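PDB 2EH6: acetylornithine aminotransferase, which catalyses the pyridoxal-phosphate-dependent transfer of an amino group between N(2)-acetyl-L-ornithine and 2-oxoglutarate, a step of arginine biosynthesis. Local coordinates for residues A[106-117]-A[204-212]. Residues are numbered along the deposited sequence; the frame is centred on the assembly and turned at random.
With PLP (pyridoxal-5'-phosphate), chain C.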
loop_
_atom_site.group_PDB
_atom_site.type_symbol
_atom_site.label_atom_id
_atom_site.label_comp_id
_atom_site.label_asym_id
_atom_site.label_seq_id
_atom_site.Cartn_x
_atom_site.Cartn_y
_atom_site.Cartn_z
ATOM N N ALA A 106 8.216 -7.363 -14.901
ATOM C CA ALA A 106 8.188 -8.380 -15.941
ATOM C C ALA A 106 8.004 -7.759 -17.324
ATOM O O ALA A 106 8.670 -8.159 -18.279
ATOM C CB ALA A 106 7.075 -9.371 -15.664
ATOM N N ARG A 107 7.093 -6.794 -17.433
ATOM C CA ARG A 107 6.860 -6.133 -18.713
ATOM C C ARG A 107 8.072 -5.325 -19.149
ATOM O O ARG A 107 8.503 -5.424 -20.299
ATOM C CB ARG A 107 5.628 -5.224 -18.651
ATOM C CG ARG A 107 4.326 -5.974 -18.852
ATOM C CD ARG A 107 3.138 -5.051 -19.020
ATOM N NE ARG A 107 1.940 -5.816 -19.366
ATOM C CZ ARG A 107 0.717 -5.303 -19.455
ATOM N NH1 ARG A 107 0.514 -4.010 -19.225
ATOM N NH2 ARG A 107 -0.307 -6.087 -19.769
ATOM N N LYS A 108 8.632 -4.532 -18.239
ATOM C CA LYS A 108 9.792 -3.727 -18.591
ATOM C C LYS A 108 10.995 -4.607 -18.919
ATOM O O LYS A 108 11.807 -4.267 -19.786
ATOM C CB LYS A 108 10.149 -2.754 -17.467
ATOM C CG LYS A 108 11.268 -1.813 -17.854
ATOM C CD LYS A 108 11.355 -0.611 -16.948
ATOM C CE LYS A 108 12.450 0.328 -17.417
ATOM N NZ LYS A 108 13.781 -0.357 -17.431
ATOM N N TYR A 109 11.094 -5.745 -18.239
ATOM C CA TYR A 109 12.189 -6.679 -18.469
ATOM C C TYR A 109 12.307 -7.023 -19.956
ATOM O O TYR A 109 13.381 -6.894 -20.551
ATOM C CB TYR A 109 11.954 -7.964 -17.677
ATOM C CG TYR A 109 12.946 -9.063 -17.982
ATOM C CD1 TYR A 109 14.286 -8.938 -17.629
ATOM C CD2 TYR A 109 12.540 -10.235 -18.620
ATOM C CE1 TYR A 109 15.201 -9.956 -17.896
ATOM C CE2 TYR A 109 13.447 -11.260 -18.896
ATOM C CZ TYR A 109 14.773 -11.112 -18.529
ATOM O OH TYR A 109 15.672 -12.121 -18.796
ATOM N N TRP A 110 11.196 -7.460 -20.545
ATOM C CA TRP A 110 11.169 -7.837 -21.954
ATOM C C TRP A 110 11.349 -6.646 -22.884
ATOM O O TRP A 110 11.885 -6.791 -23.981
ATOM C CB TRP A 110 9.869 -8.578 -22.278
ATOM C CG TRP A 110 9.784 -9.920 -21.615
ATOM C CD1 TRP A 110 8.858 -10.324 -20.695
ATOM C CD2 TRP A 110 10.668 -11.031 -21.808
ATOM N NE1 TRP A 110 9.112 -11.618 -20.304
ATOM C CE2 TRP A 110 10.216 -12.076 -20.972
ATOM C CE3 TRP A 110 11.801 -11.247 -22.610
ATOM C CZ2 TRP A 110 10.856 -13.320 -20.913
ATOM C CZ3 TRP A 110 12.439 -12.487 -22.549
ATOM C CH2 TRP A 110 11.962 -13.506 -21.707
ATOM N N ARG A 111 10.905 -5.471 -22.451
ATOM C CA ARG A 111 11.064 -4.264 -23.252
ATOM C C ARG A 111 12.541 -3.896 -23.322
ATOM O O ARG A 111 13.039 -3.481 -24.375
ATOM C CB ARG A 111 10.273 -3.099 -22.647
ATOM C CG ARG A 111 8.778 -3.163 -22.904
ATOM C CD ARG A 111 8.442 -2.728 -24.325
ATOM N NE ARG A 111 8.529 -1.278 -24.499
ATOM C CZ ARG A 111 7.593 -0.414 -24.108
ATOM N NH1 ARG A 111 6.487 -0.847 -23.517
ATOM N NH2 ARG A 111 7.760 0.886 -24.312
ATOM N N ASP A 112 13.247 -4.044 -22.207
ATOM C CA ASP A 112 14.678 -3.744 -22.197
ATOM C C ASP A 112 15.453 -4.672 -23.135
ATOM O O ASP A 112 16.526 -4.354 -23.634
ATOM C CB ASP A 112 15.203 -3.920 -20.767
ATOM C CG ASP A 112 14.623 -2.849 -19.853
ATOM O OD1 ASP A 112 14.416 -1.733 -20.329
ATOM O OD2 ASP A 112 14.425 -3.127 -18.671
ATOM N N LYS A 113 14.883 -5.879 -23.331
ATOM C CA LYS A 113 15.555 -6.886 -24.153
ATOM C C LYS A 113 15.156 -6.793 -25.626
ATOM O O LYS A 113 15.552 -7.598 -26.459
ATOM C CB LYS A 113 15.175 -8.261 -23.611
ATOM C CG LYS A 113 15.848 -8.566 -22.270
ATOM C CD LYS A 113 16.044 -10.068 -22.054
ATOM C CE LYS A 113 16.891 -10.372 -20.815
ATOM N NZ LYS A 113 18.114 -9.574 -20.853
ATOM N N GLY A 114 14.296 -5.801 -25.928
ATOM C CA GLY A 114 13.912 -5.574 -27.320
ATOM C C GLY A 114 12.735 -6.453 -27.764
ATOM O O GLY A 114 12.398 -6.538 -28.938
ATOM N N LYS A 115 12.106 -7.129 -26.785
ATOM C CA LYS A 115 11.054 -8.078 -27.146
ATOM C C LYS A 115 9.649 -7.557 -26.834
ATOM O O LYS A 115 9.453 -6.691 -25.991
ATOM C CB LYS A 115 11.315 -9.388 -26.401
ATOM C CG LYS A 115 12.630 -10.040 -26.830
ATOM C CD LYS A 115 12.829 -11.423 -26.207
ATOM C CE LYS A 115 14.146 -12.073 -26.641
ATOM N NZ LYS A 115 14.293 -13.375 -25.990
ATOM N N ASN A 116 8.658 -8.098 -27.539
ATOM C CA ASN A 116 7.273 -7.676 -27.368
ATOM C C ASN A 116 6.419 -8.673 -26.591
ATOM O O ASN A 116 5.495 -9.280 -27.138
ATOM C CB ASN A 116 6.639 -7.408 -28.739
ATOM C CG ASN A 116 5.195 -6.948 -28.637
ATOM O OD1 ASN A 116 4.885 -5.975 -27.947
ATOM N ND2 ASN A 116 4.302 -7.647 -29.332
ATOM N N LYS A 117 6.734 -8.840 -25.312
ATOM C CA LYS A 117 5.980 -9.743 -24.453
ATOM C C LYS A 117 5.343 -8.888 -23.369
ATOM O O LYS A 117 6.044 -8.260 -22.581
ATOM C CB LYS A 117 6.907 -10.779 -23.817
ATOM C CG LYS A 117 7.617 -11.672 -24.810
ATOM C CD LYS A 117 8.433 -12.723 -24.088
ATOM C CE LYS A 117 9.011 -13.734 -25.053
ATOM N NZ LYS A 117 9.606 -14.883 -24.325
ATOM N N GLU A 204 11.411 -23.420 -21.346
ATOM C CA GLU A 204 11.395 -23.740 -22.778
ATOM C C GLU A 204 10.698 -22.677 -23.650
ATOM O O GLU A 204 11.117 -22.372 -24.756
ATOM C CB GLU A 204 10.749 -25.113 -22.963
ATOM C CG GLU A 204 11.649 -26.238 -22.456
ATOM C CD GLU A 204 11.036 -27.579 -22.803
ATOM O OE1 GLU A 204 10.830 -27.845 -23.980
ATOM O OE2 GLU A 204 10.783 -28.361 -21.885
ATOM N N LYS A 205 9.572 -22.132 -23.141
ATOM C CA LYS A 205 8.875 -21.082 -23.901
ATOM C C LYS A 205 9.506 -19.699 -23.685
ATOM O O LYS A 205 9.137 -18.705 -24.306
ATOM C CB LYS A 205 7.403 -21.051 -23.461
ATOM C CG LYS A 205 6.583 -22.192 -24.062
ATOM C CD LYS A 205 6.540 -22.136 -25.589
ATOM C CE LYS A 205 5.587 -23.180 -26.182
ATOM N NZ LYS A 205 5.991 -24.520 -25.756
ATOM N N ASP A 206 10.467 -19.653 -22.740
ATOM C CA ASP A 206 11.116 -18.386 -22.375
ATOM C C ASP A 206 10.123 -17.371 -21.790
ATOM O O ASP A 206 9.986 -16.237 -22.236
ATOM C CB ASP A 206 11.825 -17.800 -23.601
ATOM C CG ASP A 206 12.959 -16.881 -23.148
ATOM O OD1 ASP A 206 13.724 -17.298 -22.275
ATOM O OD2 ASP A 206 13.081 -15.781 -23.683
ATOM N N VAL A 207 9.390 -17.849 -20.762
ATOM C CA VAL A 207 8.427 -16.995 -20.072
ATOM C C VAL A 207 8.747 -16.904 -18.577
ATOM O O VAL A 207 9.117 -17.880 -17.937
ATOM C CB VAL A 207 7.040 -17.614 -20.254
ATOM C CG1 VAL A 207 6.035 -16.923 -19.334
ATOM C CG2 VAL A 207 6.588 -17.468 -21.695
ATOM N N LEU A 208 8.608 -15.708 -18.010
ATOM C CA LEU A 208 8.905 -15.498 -16.598
ATOM C C LEU A 208 7.908 -16.178 -15.673
ATOM O O LEU A 208 6.704 -16.171 -15.923
ATOM C CB LEU A 208 8.941 -14.000 -16.272
ATOM C CG LEU A 208 10.003 -13.128 -16.945
ATOM C CD1 LEU A 208 9.845 -11.682 -16.474
ATOM C CD2 LEU A 208 11.393 -13.651 -16.607
ATOM N N LEU A 209 8.426 -16.771 -14.603
ATOM C CA LEU A 209 7.595 -17.433 -13.608
ATOM C C LEU A 209 7.517 -16.493 -12.408
ATOM O O LEU A 209 8.531 -16.180 -11.782
ATOM C CB LEU A 209 8.212 -18.771 -13.185
ATOM C CG LEU A 209 7.503 -19.515 -12.048
ATOM C CD1 LEU A 209 6.056 -19.777 -12.424
ATOM C CD2 LEU A 209 8.228 -20.815 -11.747
ATOM N N ILE A 210 6.309 -16.032 -12.107
ATOM C CA ILE A 210 6.084 -15.114 -10.998
ATOM C C ILE A 210 5.194 -15.806 -9.987
ATOM O O ILE A 210 4.036 -16.112 -10.275
ATOM C CB ILE A 210 5.377 -13.833 -11.475
ATOM C CG1 ILE A 210 6.184 -13.190 -12.604
ATOM C CG2 ILE A 210 5.198 -12.863 -10.301
ATOM C CD1 ILE A 210 5.408 -12.174 -13.413
ATOM N N ILE A 211 5.739 -16.070 -8.807
ATOM C CA ILE A 211 4.973 -16.739 -7.771
ATOM C C ILE A 211 4.554 -15.737 -6.707
ATOM O O ILE A 211 5.380 -15.016 -6.141
ATOM C CB ILE A 211 5.784 -17.881 -7.117
ATOM C CG1 ILE A 211 6.239 -18.873 -8.195
ATOM C CG2 ILE A 211 4.936 -18.589 -6.070
ATOM C CD1 ILE A 211 7.089 -20.021 -7.674
ATOM N N ASP A 212 3.252 -15.690 -6.458
ATOM C CA ASP A 212 2.695 -14.791 -5.463
ATOM C C ASP A 212 2.775 -15.495 -4.110
ATOM O O ASP A 212 1.984 -16.394 -3.837
ATOM C CB ASP A 212 1.227 -14.497 -5.800
ATOM C CG ASP A 212 0.580 -13.537 -4.816
ATOM O OD1 ASP A 212 1.060 -13.441 -3.666
ATOM O OD2 ASP A 212 -0.419 -12.890 -5.184
HETATM N N1 PLP C . -2.083 -12.003 -3.156
HETATM C C2 PLP C . -2.314 -13.056 -2.350
HETATM C C2A PLP C . -1.897 -14.440 -2.776
HETATM C C3 PLP C . -2.945 -12.875 -1.103
HETATM O O3 PLP C . -3.180 -13.942 -0.281
HETATM C C4 PLP C . -3.334 -11.550 -0.712
HETATM C C4A PLP C . -3.986 -11.358 0.605
HETATM C C5 PLP C . -3.066 -10.447 -1.620
HETATM C C6 PLP C . -2.432 -10.733 -2.838
HETATM C C5A PLP C . -3.460 -9.021 -1.268
HETATM O O4P PLP C . -2.563 -8.513 -0.279
HETATM P P PLP C . -2.993 -6.995 0.103
HETATM O O1P PLP C . -2.046 -6.501 1.129
HETATM O O2P PLP C . -2.942 -6.029 -1.164
HETATM O O3P PLP C . -4.489 -7.005 0.699
#
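The Trp-110 ring reaches across to Asp-206 and Leu-208 while held between two neighbours: CD of Lys-117 sits over the centre of one face, 3.6 Å above the plane, and CD2 of Tyr-109 over the centre of the opposite face. Trp-110 CZ2 in turn lies at the edge of the Tyr-109 ring, in its plane. The carboxylate of Asp-206 meets the far end of the indole, OD2 lying 3.2 Å from Trp-110 CH2, and is turned 72° from the ring plane. Leu-208 runs alongside the pyrrole end in the opposite direction; chi1 of -63° sets its CG 3.8 Å from Trp-110 NE1, whose N-H is hydrogen-bonded to Ala-174 O on the adjacent strand 173-178. CD1 of Leu-208 lies against both Ala-106 CB and Tyr-109 CD2, 3.7 Å from each, and CD2 adds a contact of 3.9 Å with Tyr-109 CE2. Helix 106-112 runs nearly antiparallel (163°) to strand 208-212 at an axis separation of 10.9 Å, as expected for a helix covering the central sheet of the PLP-binding domain in fold-type I aminotransferases. Ile-210 CD1 extends the apolar layer to Ala-106 CB, and two residues further along the strand Asp-212 OD2 lies 2.8 Å from PLP N1. After the Schellman motif, with Gly-114 at positive phi and Lys-115 N bonded back to Trp-110 O, extended chains bring Lys-115 and Lys-117 to Asp-206 OD2: NZ of Lys-115 forms a salt bridge at 3.5 Å, and that of Lys-117 a longer one.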